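Long-range contacts in glucose-6-phosphate isomerase (Thermus thermophilus, PDB 1ZZG), which probably catalyses the reversible isomerisation of glucose 6-phosphate to fructose 6-phosphate, a step shared by glycolysis and gluconeogenesis: residues Leu228-Ala233 with Thr385-Glu390; His237-Leu242 with Asp305-Leu310; Glu267-Val272 with Trp392-Phe397. One frame throughout, in Å; residues are numbered along the deposited sequence.

Contact 1. Residues Leu228-Ala233 with Thr385-Glu390; sequences LPLKTA and TAFLGE
Leu230 sets one methyl squarely on the ring of Phe387, and this is the tight spot between the two helices. Its CD2 lies 3.5 Å from the centroid of the Phe387 ring and only 10° off the ring normal, a CH-pi contact in which the methyl sits over the middle of the ring. The two side chains cross at about a right angle. Leu230 has its CG beside the backbone N (chi1 -82°), a turn that carries the branch over to the other helix although its CB does not point straight there. Pro229 works on the same ring from a different direction: its CB comes in at the edge, in the ring plane, 3.8 Å from Phe387 CE2. The phenyl is thus gripped over a face by Leu230 and at an edge by Pro229.

Toward Ala233 the side-chain fit is looser. The small Ala233 CB stands 4.0 Å from Phe387 CB and 4.2 Å from Leu388 CG. One methyl of Leu388 is nevertheless tight on backbone: its CD2 is 3.3 Å from Ala233 O. The region is buried, with Leu269 of helix 257-269 packing against Leu388; on the outer flank, Lys231 is partly exposed and sends NZ to Glu225 O.

The short axes approach to 8.9 Å and cross at -53°. Helix 228-238 thus lies across the C-terminal part of helix 371-391, while helix 20-32 closes over Leu230 and Phe387 through Arg27, and Trp383 meets the Phe387 ring from one turn earlier.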
ATOM      1  N   LEU A 228      18.872  18.621   9.471  1.00 25.83           N
ATOM      2  CA  LEU A 228      18.252  17.304   9.536  1.00 26.97           C
ATOM      3  C   LEU A 228      18.336  16.528   8.217  1.00 25.47           C
ATOM      4  O   LEU A 228      18.662  15.348   8.218  1.00 25.64           O
ATOM      5  CB  LEU A 228      16.791  17.436   9.997  1.00 29.71           C
ATOM      6  CG  LEU A 228      16.607  18.209  11.315  1.00 32.54           C
ATOM      7  CD1 LEU A 228      15.130  18.329  11.671  1.00 33.45           C
ATOM      8  CD2 LEU A 228      17.366  17.498  12.425  1.00 33.91           C
ATOM      9  N   PRO A 229      18.053  17.180   7.073  1.00 24.90           N
ATOM     10  CA  PRO A 229      18.122  16.467   5.791  1.00 25.37           C
ATOM     11  C   PRO A 229      19.504  15.882   5.476  1.00 25.32           C
ATOM     12  O   PRO A 229      19.600  14.824   4.863  1.00 26.02           O
ATOM     13  CB  PRO A 229      17.690  17.527   4.777  1.00 25.47           C
ATOM     14  CG  PRO A 229      16.782  18.402   5.573  1.00 26.79           C
ATOM     15  CD  PRO A 229      17.527  18.542   6.880  1.00 25.34           C
ATOM     16  N   LEU A 230      20.571  16.567   5.884  1.00 25.00           N
ATOM     17  CA  LEU A 230      21.924  16.049   5.644  1.00 25.27           C
ATOM     18  C   LEU A 230      22.208  14.899   6.613  1.00 24.18           C
ATOM     19  O   LEU A 230      22.960  13.983   6.296  1.00 25.04           O
ATOM     20  CB  LEU A 230      22.982  17.143   5.835  1.00 24.80           C
ATOM     21  CG  LEU A 230      23.214  18.090   4.660  1.00 25.26           C
ATOM     22  CD1 LEU A 230      24.212  19.156   5.070  1.00 25.51           C
ATOM     23  CD2 LEU A 230      23.727  17.310   3.450  1.00 22.69           C
ATOM     24  N   LYS A 231      21.598  14.955   7.795  1.00 24.76           N
ATOM     25  CA  LYS A 231      21.785  13.904   8.790  1.00 24.56           C
ATOM     26  C   LYS A 231      21.148  12.588   8.359  1.00 25.85           C
ATOM     27  O   LYS A 231      21.780  11.528   8.451  1.00 25.48           O
ATOM     28  CB  LYS A 231      21.199  14.323  10.136  1.00 25.90           C
ATOM     29  CG  LYS A 231      21.981  15.405  10.848  1.00 26.75           C
ATOM     30  CD  LYS A 231      21.447  15.594  12.256  1.00 28.67           C
ATOM     31  CE  LYS A 231      22.179  16.698  12.988  1.00 29.30           C
ATOM     32  NZ  LYS A 231      21.750  16.758  14.407  1.00 27.27           N
ATOM     33  N   THR A 232      19.895  12.645   7.901  1.00 24.45           N
ATOM     34  CA  THR A 232      19.219  11.421   7.470  1.00 23.93           C
ATOM     35  C   THR A 232      19.816  10.934   6.154  1.00 22.40           C
ATOM     36  O   THR A 232      19.826   9.734   5.877  1.00 23.39           O
ATOM     37  CB  THR A 232      17.680  11.614   7.338  1.00 22.97           C
ATOM     38  OG1 THR A 232      17.390  12.672   6.414  1.00 23.21           O
ATOM     39  CG2 THR A 232      17.077  11.950   8.704  1.00 22.83           C
ATOM     40  N   ALA A 233      20.324  11.863   5.345  1.00 23.08           N
ATOM     41  CA  ALA A 233      20.963  11.482   4.090  1.00 21.75           C
ATOM     42  C   ALA A 233      22.171  10.622   4.475  1.00 22.54           C
ATOM     43  O   ALA A 233      22.437   9.583   3.866  1.00 21.57           O
ATOM     44  CB  ALA A 233      21.418  12.713   3.334  1.00 23.01           C
ATOM     45  N   THR A 385      16.788  13.056  -0.404  1.00 21.76           N
ATOM     46  CA  THR A 385      16.966  12.340  -1.656  1.00 21.24           C
ATOM     47  C   THR A 385      17.918  13.057  -2.617  1.00 21.94           C
ATOM     48  O   THR A 385      18.774  12.418  -3.239  1.00 23.07           O
ATOM     49  CB  THR A 385      15.603  12.115  -2.337  1.00 22.36           C
ATOM     50  OG1 THR A 385      14.740  11.395  -1.443  1.00 21.95           O
ATOM     51  CG2 THR A 385      15.774  11.322  -3.623  1.00 21.19           C
ATOM     52  N   ALA A 386      17.780  14.374  -2.741  1.00 21.58           N
ATOM     53  CA  ALA A 386      18.663  15.128  -3.632  1.00 21.67           C
ATOM     54  C   ALA A 386      20.110  15.053  -3.125  1.00 21.39           C
ATOM     55  O   ALA A 386      21.039  14.888  -3.916  1.00 22.09           O
ATOM     56  CB  ALA A 386      18.202  16.589  -3.737  1.00 21.65           C
ATOM     57  N   PHE A 387      20.304  15.170  -1.814  1.00 20.71           N
ATOM     58  CA  PHE A 387      21.655  15.078  -1.252  1.00 22.54           C
ATOM     59  C   PHE A 387      22.249  13.701  -1.561  1.00 23.18           C
ATOM     60  O   PHE A 387      23.426  13.582  -1.927  1.00 21.47           O
ATOM     61  CB  PHE A 387      21.645  15.303   0.272  1.00 21.95           C
ATOM     62  CG  PHE A 387      21.389  16.738   0.688  1.00 22.75           C
ATOM     63  CD1 PHE A 387      22.003  17.797   0.017  1.00 22.45           C
ATOM     64  CD2 PHE A 387      20.566  17.025   1.777  1.00 21.86           C
ATOM     65  CE1 PHE A 387      21.801  19.127   0.425  1.00 20.61           C
ATOM     66  CE2 PHE A 387      20.356  18.345   2.194  1.00 21.96           C
ATOM     67  CZ  PHE A 387      20.977  19.399   1.516  1.00 22.02           C
ATOM     68  N   LEU A 388      21.436  12.658  -1.401  1.00 22.99           N
ATOM     69  CA  LEU A 388      21.885  11.300  -1.691  1.00 23.62           C
ATOM     70  C   LEU A 388      22.259  11.150  -3.166  1.00 23.99           C
ATOM     71  O   LEU A 388      23.126  10.347  -3.521  1.00 25.66           O
ATOM     72  CB  LEU A 388      20.797  10.287  -1.318  1.00 22.33           C
ATOM     73  CG  LEU A 388      20.728   9.978   0.177  1.00 24.24           C
ATOM     74  CD1 LEU A 388      19.503   9.126   0.502  1.00 24.92           C
ATOM     75  CD2 LEU A 388      22.015   9.265   0.575  1.00 23.16           C
ATOM     76  N   GLY A 389      21.609  11.922  -4.028  1.00 24.18           N
ATOM     77  CA  GLY A 389      21.935  11.854  -5.444  1.00 23.79           C
ATOM     78  C   GLY A 389      23.390  12.242  -5.651  1.00 25.76           C
ATOM     79  O   GLY A 389      24.081  11.688  -6.513  1.00 26.30           O
ATOM     80  N   GLU A 390      23.861  13.199  -4.856  1.00 26.35           N
ATOM     81  CA  GLU A 390      25.244  13.651  -4.943  1.00 24.69           C
ATOM     82  C   GLU A 390      26.184  12.645  -4.282  1.00 25.76           C
ATOM     83  O   GLU A 390      27.235  12.314  -4.831  1.00 25.11           O
ATOM     84  CB  GLU A 390      25.407  15.019  -4.264  1.00 25.17           C
ATOM     85  CG  GLU A 390      24.625  16.160  -4.915  1.00 26.25           C
ATOM     86  CD  GLU A 390      24.895  16.288  -6.407  1.00 26.86           C
ATOM     87  OE1 GLU A 390      25.979  15.854  -6.857  1.00 26.42           O
ATOM     88  OE2 GLU A 390      24.032  16.835  -7.129  1.00 28.04           O
TER

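Contact 2. Residues His237-Leu242 with Asp305-Leu310; sequences HLHRHL and DKLLAL
His239 and Leu307 meet side chain to side chain at about a right angle, the leucine methyls turned to the imidazole. Following His239 outward, CB comes first, 4.1 Å from Leu307 CB. Next, His239 CG is 4.0 Å from Leu307 CD1, with CD2 almost as near. At ND1 the approach tightens: Leu307 CD1 is 3.7 Å from His239 ND1, with CD2 hardly farther. CE1 touches CD1 alone, and NE2, at the tip, is drawing away from it. Leu307 CD1 therefore rides over one face of the imidazole, 15° off the ring normal and displaced toward the rim, a CH-pi contact. Leu307 reaches it with CG anti to the backbone N (chi1 170°). Both ring nitrogens of His239 have polar partners: ND1 bonds to Leu235 O in the last turn of helix 228-238, and NE2 to Arg360 NH1, so the ring is held against rotation.

Farther on, Leu242 lies against backbone: its CD1 is 3.5 Å from Lys306 O, and its CB is 3.7 Å from Asp305 O. Lys306 forms a salt bridge, NZ to Asp305 OD1 at 2.7 Å on the syn lone pair, and bonds Thr282 of the second subunit.

A type I beta turn from His239 to Leu242, closed by Leu242 N to His239 O, leads from helix 228-238 into strand 244-249, which runs parallel beside strand 306-313: the helix-to-strand connection of an alpha/beta sheet, as in SIS-type domains.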
ATOM      1  N   HIS A 237      23.055   6.833   3.613  1.00 25.56           N
ATOM      2  CA  HIS A 237      24.342   6.643   2.948  1.00 25.71           C
ATOM      3  C   HIS A 237      25.217   5.597   3.640  1.00 27.10           C
ATOM      4  O   HIS A 237      25.870   4.786   2.979  1.00 26.89           O
ATOM      5  CB  HIS A 237      25.120   7.957   2.878  1.00 26.02           C
ATOM      6  CG  HIS A 237      26.441   7.828   2.187  1.00 25.94           C
ATOM      7  ND1 HIS A 237      26.555   7.369   0.892  1.00 25.42           N
ATOM      8  CD2 HIS A 237      27.703   8.074   2.613  1.00 27.35           C
ATOM      9  CE1 HIS A 237      27.832   7.339   0.550  1.00 27.98           C
ATOM     10  NE2 HIS A 237      28.549   7.761   1.576  1.00 27.07           N
ATOM     11  N   LEU A 238      25.226   5.624   4.969  1.00 29.08           N
ATOM     12  CA  LEU A 238      26.023   4.682   5.752  1.00 29.26           C
ATOM     13  C   LEU A 238      25.493   3.245   5.645  1.00 30.00           C
ATOM     14  O   LEU A 238      26.159   2.295   6.055  1.00 29.09           O
ATOM     15  CB  LEU A 238      26.062   5.122   7.219  1.00 29.54           C
ATOM     16  CG  LEU A 238      26.715   6.478   7.509  1.00 30.23           C
ATOM     17  CD1 LEU A 238      26.578   6.796   8.980  1.00 30.36           C
ATOM     18  CD2 LEU A 238      28.182   6.460   7.097  1.00 33.64           C
ATOM     19  N   HIS A 239      24.295   3.093   5.090  1.00 28.94           N
ATOM     20  CA  HIS A 239      23.707   1.774   4.916  1.00 28.49           C
ATOM     21  C   HIS A 239      23.365   1.556   3.450  1.00 28.03           C
ATOM     22  O   HIS A 239      22.505   0.746   3.116  1.00 27.84           O
ATOM     23  CB  HIS A 239      22.445   1.627   5.766  1.00 28.44           C
ATOM     24  CG  HIS A 239      22.681   1.791   7.236  1.00 28.53           C
ATOM     25  ND1 HIS A 239      22.721   3.023   7.850  1.00 29.28           N
ATOM     26  CD2 HIS A 239      22.906   0.875   8.210  1.00 28.44           C
ATOM     27  CE1 HIS A 239      22.961   2.861   9.141  1.00 30.12           C
ATOM     28  NE2 HIS A 239      23.078   1.567   9.385  1.00 28.30           N
ATOM     29  N   ARG A 240      24.060   2.275   2.573  1.00 27.38           N
ATOM     30  CA  ARG A 240      23.810   2.190   1.130  1.00 28.94           C
ATOM     31  C   ARG A 240      24.003   0.792   0.544  1.00 29.85           C
ATOM     32  O   ARG A 240      23.525   0.494  -0.549  1.00 29.93           O
ATOM     33  CB  ARG A 240      24.723   3.176   0.395  1.00 30.63           C
ATOM     34  CG  ARG A 240      26.206   2.840   0.510  1.00 33.22           C
ATOM     35  CD  ARG A 240      27.074   3.745  -0.363  1.00 35.90           C
ATOM     36  NE  ARG A 240      26.686   3.691  -1.772  1.00 39.86           N
ATOM     37  CZ  ARG A 240      27.320   4.338  -2.748  1.00 41.58           C
ATOM     38  NH1 ARG A 240      28.378   5.087  -2.468  1.00 42.49           N
ATOM     39  NH2 ARG A 240      26.887   4.250  -3.999  1.00 40.48           N
ATOM     40  N   HIS A 241      24.708  -0.056   1.276  1.00 28.63           N
ATOM     41  CA  HIS A 241      24.974  -1.406   0.816  1.00 31.94           C
ATOM     42  C   HIS A 241      23.883  -2.384   1.277  1.00 32.72           C
ATOM     43  O   HIS A 241      23.801  -3.505   0.777  1.00 34.49           O
ATOM     44  CB  HIS A 241      26.322  -1.854   1.348  1.00 35.38           C
ATOM     45  CG  HIS A 241      26.468  -1.648   2.824  1.00 40.86           C
ATOM     46  ND1 HIS A 241      26.267  -0.427   3.429  1.00 41.54           N
ATOM     47  CD2 HIS A 241      26.801  -2.507   3.816  1.00 41.64           C
ATOM     48  CE1 HIS A 241      26.469  -0.540   4.730  1.00 42.91           C
ATOM     49  NE2 HIS A 241      26.793  -1.792   4.992  1.00 44.73           N
ATOM     50  N   LEU A 242      23.091  -1.997   2.278  1.00 30.78           N
ATOM     51  CA  LEU A 242      22.003  -2.863   2.744  1.00 29.64           C
ATOM     52  C   LEU A 242      20.924  -2.774   1.660  1.00 29.83           C
ATOM     53  O   LEU A 242      20.561  -1.681   1.230  1.00 30.48           O
ATOM     54  CB  LEU A 242      21.453  -2.379   4.090  1.00 29.10           C
ATOM     55  CG  LEU A 242      22.433  -2.434   5.272  1.00 30.81           C
ATOM     56  CD1 LEU A 242      21.698  -2.192   6.582  1.00 27.07           C
ATOM     57  CD2 LEU A 242      23.104  -3.789   5.295  1.00 30.70           C
ATOM     58  N   ASP A 305      19.400  -6.941   7.386  1.00 29.30           N
ATOM     59  CA  ASP A 305      19.792  -6.300   6.134  1.00 27.01           C
ATOM     60  C   ASP A 305      18.943  -5.081   5.801  1.00 26.40           C
ATOM     61  O   ASP A 305      18.710  -4.779   4.631  1.00 26.62           O
ATOM     62  CB  ASP A 305      19.692  -7.313   4.994  1.00 26.54           C
ATOM     63  CG  ASP A 305      18.289  -7.883   4.840  1.00 27.48           C
ATOM     64  OD1 ASP A 305      17.402  -7.543   5.646  1.00 26.02           O
ATOM     65  OD2 ASP A 305      18.069  -8.678   3.902  1.00 28.71           O
ATOM     66  N   LYS A 306      18.508  -4.369   6.830  1.00 26.21           N
ATOM     67  CA  LYS A 306      17.666  -3.207   6.625  1.00 25.54           C
ATOM     68  C   LYS A 306      18.054  -2.000   7.466  1.00 26.52           C
ATOM     69  O   LYS A 306      18.745  -2.117   8.482  1.00 25.59           O
ATOM     70  CB  LYS A 306      16.214  -3.575   6.960  1.00 24.82           C
ATOM     71  CG  LYS A 306      15.674  -4.786   6.213  1.00 23.05           C
ATOM     72  CD  LYS A 306      14.390  -5.308   6.856  1.00 24.63           C
ATOM     73  CE  LYS A 306      13.776  -6.460   6.050  1.00 24.46           C
ATOM     74  NZ  LYS A 306      14.692  -7.635   5.937  1.00 23.41           N
ATOM     75  N   LEU A 307      17.619  -0.832   7.003  1.00 24.29           N
ATOM     76  CA  LEU A 307      17.790   0.418   7.734  1.00 25.06           C
ATOM     77  C   LEU A 307      16.331   0.833   7.833  1.00 24.61           C
ATOM     78  O   LEU A 307      15.669   1.010   6.808  1.00 24.56           O
ATOM     79  CB  LEU A 307      18.565   1.472   6.937  1.00 24.41           C
ATOM     80  CG  LEU A 307      18.530   2.861   7.602  1.00 25.58           C
ATOM     81  CD1 LEU A 307      19.221   2.804   8.967  1.00 27.07           C
ATOM     82  CD2 LEU A 307      19.214   3.890   6.712  1.00 24.98           C
ATOM     83  N   LEU A 308      15.820   0.961   9.049  1.00 24.51           N
ATOM     84  CA  LEU A 308      14.425   1.323   9.219  1.00 26.00           C
ATOM     85  C   LEU A 308      14.215   2.706   9.805  1.00 25.55           C
ATOM     86  O   LEU A 308      14.827   3.077  10.807  1.00 25.90           O
ATOM     87  CB  LEU A 308      13.702   0.297  10.100  1.00 25.63           C
ATOM     88  CG  LEU A 308      13.723  -1.167   9.652  1.00 27.38           C
ATOM     89  CD1 LEU A 308      14.915  -1.886  10.273  1.00 25.09           C
ATOM     90  CD2 LEU A 308      12.433  -1.847  10.088  1.00 25.15           C
ATOM     91  N   ALA A 309      13.333   3.459   9.166  1.00 25.43           N
ATOM     92  CA  ALA A 309      12.994   4.789   9.618  1.00 24.84           C
ATOM     93  C   ALA A 309      11.533   4.758  10.046  1.00 24.91           C
ATOM     94  O   ALA A 309      10.661   4.325   9.286  1.00 24.59           O
ATOM     95  CB  ALA A 309      13.191   5.795   8.493  1.00 25.88           C
ATOM     96  N   LEU A 310      11.277   5.195  11.272  1.00 23.87           N
ATOM     97  CA  LEU A 310       9.925   5.238  11.807  1.00 25.43           C
ATOM     98  C   LEU A 310       9.479   6.682  11.997  1.00 26.26           C
ATOM     99  O   LEU A 310      10.126   7.461  12.695  1.00 27.48           O
ATOM    100  CB  LEU A 310       9.842   4.495  13.150  1.00 25.44           C
ATOM    101  CG  LEU A 310       9.408   3.025  13.152  1.00 26.26           C
ATOM    102  CD1 LEU A 310      10.383   2.179  12.355  1.00 25.43           C
ATOM    103  CD2 LEU A 310       9.325   2.530  14.587  1.00 27.95           C
TER

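Contact 3. Residues Glu267-Val272 with Trp392-Phe397; sequences ESLGKV and WEVNAF
Lys271 NZ is the polar hub here, held by several backbone carbonyls. The shortest bond crosses the contact: Lys271 NZ to Asn395 O at 2.7 Å, in the carbonyl plane, with a C=O...N angle of 156°. From its own segment NZ takes Ser268 O at 2.9 Å, coming from above that carbonyl plane, and, weakly, Glu267 O; Asp398 O is a further acceptor. Bends at chi2 and chi4 fold the chain back to this cluster of oxygens at the end of helix 257-269, where the ammonium probably gains from the negative end of the helix dipole.

Beside it the backbones come very close. A CA-H...O contact puts Ala396 CA 3.3 Å from Ser268 O, nearly straight, with 162° at the hydrogen. On the apolar side, Leu269 CB lies 3.7 Å from Trp392 CZ3, the two side chains crossing at about a right angle, and Leu269 CD2 reaches Val394 CG2. Lys271 CB sits against Val394 CB. At the outer end a water bridges the two segments, donating to Val272 O and accepting from Asn395 N.

Two local motifs shape the loop: a Schellman motif at Glu393 ends helix 371-391, and an Asx turn brings Phe397 N to Asn395 OD1 at 2.9 Å. In the other segment, Gly270 centres an inverse gamma turn, and its O bonds Gln297 of the second subunit. A buried lysine thus joins the C-terminal end of helix 257-269, where the chain passes into edge strand 271-272 of the mixed sheet, to the loop after helix 371-391, next to Glu267, the predicted proton donor, salt-bridged to Arg187.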
ATOM      1  N   GLU A 267      12.762   5.697  -7.624  1.00 22.35           N
ATOM      2  CA  GLU A 267      12.949   6.300  -8.935  1.00 22.98           C
ATOM      3  C   GLU A 267      14.113   7.283  -9.002  1.00 23.96           C
ATOM      4  O   GLU A 267      14.752   7.419 -10.045  1.00 22.84           O
ATOM      5  CB  GLU A 267      11.654   6.986  -9.377  1.00 26.28           C
ATOM      6  CG  GLU A 267      11.381   6.850 -10.858  1.00 29.68           C
ATOM      7  CD  GLU A 267       9.964   7.235 -11.238  1.00 30.70           C
ATOM      8  OE1 GLU A 267       9.278   6.404 -11.869  1.00 30.65           O
ATOM      9  OE2 GLU A 267       9.537   8.364 -10.914  1.00 26.86           O
ATOM     10  N   SER A 268      14.394   7.962  -7.894  1.00 23.24           N
ATOM     11  CA  SER A 268      15.483   8.933  -7.866  1.00 24.21           C
ATOM     12  C   SER A 268      16.872   8.303  -7.745  1.00 24.42           C
ATOM     13  O   SER A 268      17.791   8.663  -8.484  1.00 24.15           O
ATOM     14  CB  SER A 268      15.301   9.918  -6.703  1.00 23.20           C
ATOM     15  OG  SER A 268      14.131  10.706  -6.849  1.00 25.09           O
ATOM     16  N   LEU A 269      17.012   7.352  -6.825  1.00 24.01           N
ATOM     17  CA  LEU A 269      18.303   6.730  -6.559  1.00 24.21           C
ATOM     18  C   LEU A 269      18.588   5.346  -7.159  1.00 25.54           C
ATOM     19  O   LEU A 269      19.720   4.858  -7.079  1.00 26.82           O
ATOM     20  CB  LEU A 269      18.518   6.717  -5.042  1.00 23.45           C
ATOM     21  CG  LEU A 269      18.290   8.111  -4.425  1.00 23.28           C
ATOM     22  CD1 LEU A 269      18.312   8.048  -2.899  1.00 23.69           C
ATOM     23  CD2 LEU A 269      19.358   9.069  -4.947  1.00 22.94           C
ATOM     24  N   GLY A 270      17.574   4.705  -7.740  1.00 24.41           N
ATOM     25  CA  GLY A 270      17.781   3.407  -8.370  1.00 25.24           C
ATOM     26  C   GLY A 270      18.349   3.749  -9.734  1.00 25.74           C
ATOM     27  O   GLY A 270      17.631   3.791 -10.739  1.00 24.05           O
ATOM     28  N   LYS A 271      19.653   3.991  -9.769  1.00 25.74           N
ATOM     29  CA  LYS A 271      20.298   4.426 -11.002  1.00 26.28           C
ATOM     30  C   LYS A 271      21.683   3.847 -11.236  1.00 27.21           C
ATOM     31  O   LYS A 271      22.251   3.186 -10.373  1.00 27.74           O
ATOM     32  CB  LYS A 271      20.438   5.954 -10.965  1.00 25.58           C
ATOM     33  CG  LYS A 271      19.129   6.723 -10.860  1.00 24.08           C
ATOM     34  CD  LYS A 271      18.486   6.887 -12.233  1.00 24.84           C
ATOM     35  CE  LYS A 271      17.097   7.498 -12.119  1.00 22.66           C
ATOM     36  NZ  LYS A 271      17.122   8.748 -11.316  1.00 23.15           N
ATOM     37  N   VAL A 272      22.211   4.127 -12.424  1.00 26.76           N
ATOM     38  CA  VAL A 272      23.558   3.727 -12.799  1.00 29.17           C
ATOM     39  C   VAL A 272      24.388   4.957 -12.438  1.00 28.65           C
ATOM     40  O   VAL A 272      24.125   6.050 -12.955  1.00 29.11           O
ATOM     41  CB  VAL A 272      23.688   3.489 -14.315  1.00 29.50           C
ATOM     42  CG1 VAL A 272      25.129   3.148 -14.658  1.00 31.39           C
ATOM     43  CG2 VAL A 272      22.758   2.369 -14.752  1.00 30.67           C
ATOM     44  N   TRP A 392      25.826   9.503  -3.932  1.00 25.49           N
ATOM     45  CA  TRP A 392      25.926   8.269  -4.706  1.00 27.30           C
ATOM     46  C   TRP A 392      26.292   8.509  -6.167  1.00 26.49           C
ATOM     47  O   TRP A 392      26.330   7.576  -6.967  1.00 27.18           O
ATOM     48  CB  TRP A 392      24.619   7.470  -4.618  1.00 26.58           C
ATOM     49  CG  TRP A 392      24.310   6.978  -3.232  1.00 25.36           C
ATOM     50  CD1 TRP A 392      25.083   7.128  -2.114  1.00 26.75           C
ATOM     51  CD2 TRP A 392      23.119   6.298  -2.807  1.00 25.82           C
ATOM     52  NE1 TRP A 392      24.446   6.589  -1.021  1.00 24.54           N
ATOM     53  CE2 TRP A 392      23.239   6.074  -1.416  1.00 26.16           C
ATOM     54  CE3 TRP A 392      21.965   5.858  -3.466  1.00 25.59           C
ATOM     55  CZ2 TRP A 392      22.241   5.430  -0.667  1.00 26.33           C
ATOM     56  CZ3 TRP A 392      20.970   5.217  -2.723  1.00 28.20           C
ATOM     57  CH2 TRP A 392      21.117   5.011  -1.336  1.00 26.95           C
ATOM     58  N   GLU A 393      26.558   9.767  -6.508  1.00 27.01           N
ATOM     59  CA  GLU A 393      26.961  10.136  -7.863  1.00 27.83           C
ATOM     60  C   GLU A 393      26.023   9.668  -8.963  1.00 27.86           C
ATOM     61  O   GLU A 393      26.448   9.064  -9.952  1.00 28.10           O
ATOM     62  CB  GLU A 393      28.371   9.615  -8.141  1.00 29.73           C
ATOM     63  CG  GLU A 393      29.383  10.068  -7.106  1.00 34.41           C
ATOM     64  CD  GLU A 393      30.805   9.699  -7.473  1.00 38.14           C
ATOM     65  OE1 GLU A 393      31.056   8.517  -7.802  1.00 41.37           O
ATOM     66  OE2 GLU A 393      31.673  10.593  -7.426  1.00 41.55           O
ATOM     67  N   VAL A 394      24.742   9.962  -8.791  1.00 26.70           N
ATOM     68  CA  VAL A 394      23.739   9.588  -9.772  1.00 25.59           C
ATOM     69  C   VAL A 394      22.908  10.813 -10.093  1.00 25.76           C
ATOM     70  O   VAL A 394      22.966  11.820  -9.383  1.00 25.98           O
ATOM     71  CB  VAL A 394      22.783   8.503  -9.226  1.00 25.64           C
ATOM     72  CG1 VAL A 394      23.538   7.205  -8.977  1.00 24.39           C
ATOM     73  CG2 VAL A 394      22.132   8.993  -7.943  1.00 25.07           C
ATOM     74  N   ASN A 395      22.155  10.721 -11.180  1.00 25.61           N
ATOM     75  CA  ASN A 395      21.258  11.786 -11.593  1.00 25.89           C
ATOM     76  C   ASN A 395      19.953  11.401 -10.898  1.00 25.72           C
ATOM     77  O   ASN A 395      19.258  10.474 -11.321  1.00 25.70           O
ATOM     78  CB  ASN A 395      21.065  11.774 -13.109  1.00 25.58           C
ATOM     79  CG  ASN A 395      20.167  12.897 -13.589  1.00 25.94           C
ATOM     80  OD1 ASN A 395      19.391  13.460 -12.813  1.00 25.59           O
ATOM     81  ND2 ASN A 395      20.258  13.223 -14.874  1.00 25.55           N
ATOM     82  N   ALA A 396      19.636  12.099  -9.817  1.00 23.97           N
ATOM     83  CA  ALA A 396      18.433  11.804  -9.047  1.00 23.51           C
ATOM     84  C   ALA A 396      17.162  12.387  -9.648  1.00 24.57           C
ATOM     85  O   ALA A 396      16.072  12.208  -9.098  1.00 24.09           O
ATOM     86  CB  ALA A 396      18.606  12.328  -7.623  1.00 24.41           C
ATOM     87  N   PHE A 397      17.285  13.041 -10.796  1.00 23.35           N
ATOM     88  CA  PHE A 397      16.131  13.707 -11.374  1.00 25.00           C
ATOM     89  C   PHE A 397      15.582  13.218 -12.706  1.00 25.68           C
ATOM     90  O   PHE A 397      14.679  13.840 -13.274  1.00 26.14           O
ATOM     91  CB  PHE A 397      16.444  15.205 -11.406  1.00 24.05           C
ATOM     92  CG  PHE A 397      16.936  15.724 -10.077  1.00 24.80           C
ATOM     93  CD1 PHE A 397      16.075  15.795  -8.985  1.00 25.51           C
ATOM     94  CD2 PHE A 397      18.280  16.042  -9.889  1.00 24.53           C
ATOM     95  CE1 PHE A 397      16.541  16.170  -7.722  1.00 24.56           C
ATOM     96  CE2 PHE A 397      18.760  16.419  -8.624  1.00 24.82           C
ATOM     97  CZ  PHE A 397      17.887  16.480  -7.540  1.00 24.67           C
TER
HETATM   98  O   HOH W   1      22.487   8.409 -12.875  1.00 27.15           O

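How the contacts relate
Two helices tie the three sites together. Helix 228-238 supplies contact 1 and then runs into contact 2, their centres about 13 Å apart; helix 371-391 supplies contact 1 and ends at contact 3, whose centre is about 12 Å from that of contact 1. Between contacts 1 and 3, Gly389 O and Val394 N are 2.9 Å apart, a probable hydrogen bond, and Leu388 CB packs 3.7 Å from Leu269 CD1. Contacts 2 and 3, with centres about 17 Å apart, are joined where His237 ND1 lies 3.0 Å from Trp392 NE1; both also touch the second subunit. Of the three, contact 3 alone includes a predicted active-site residue, Glu267.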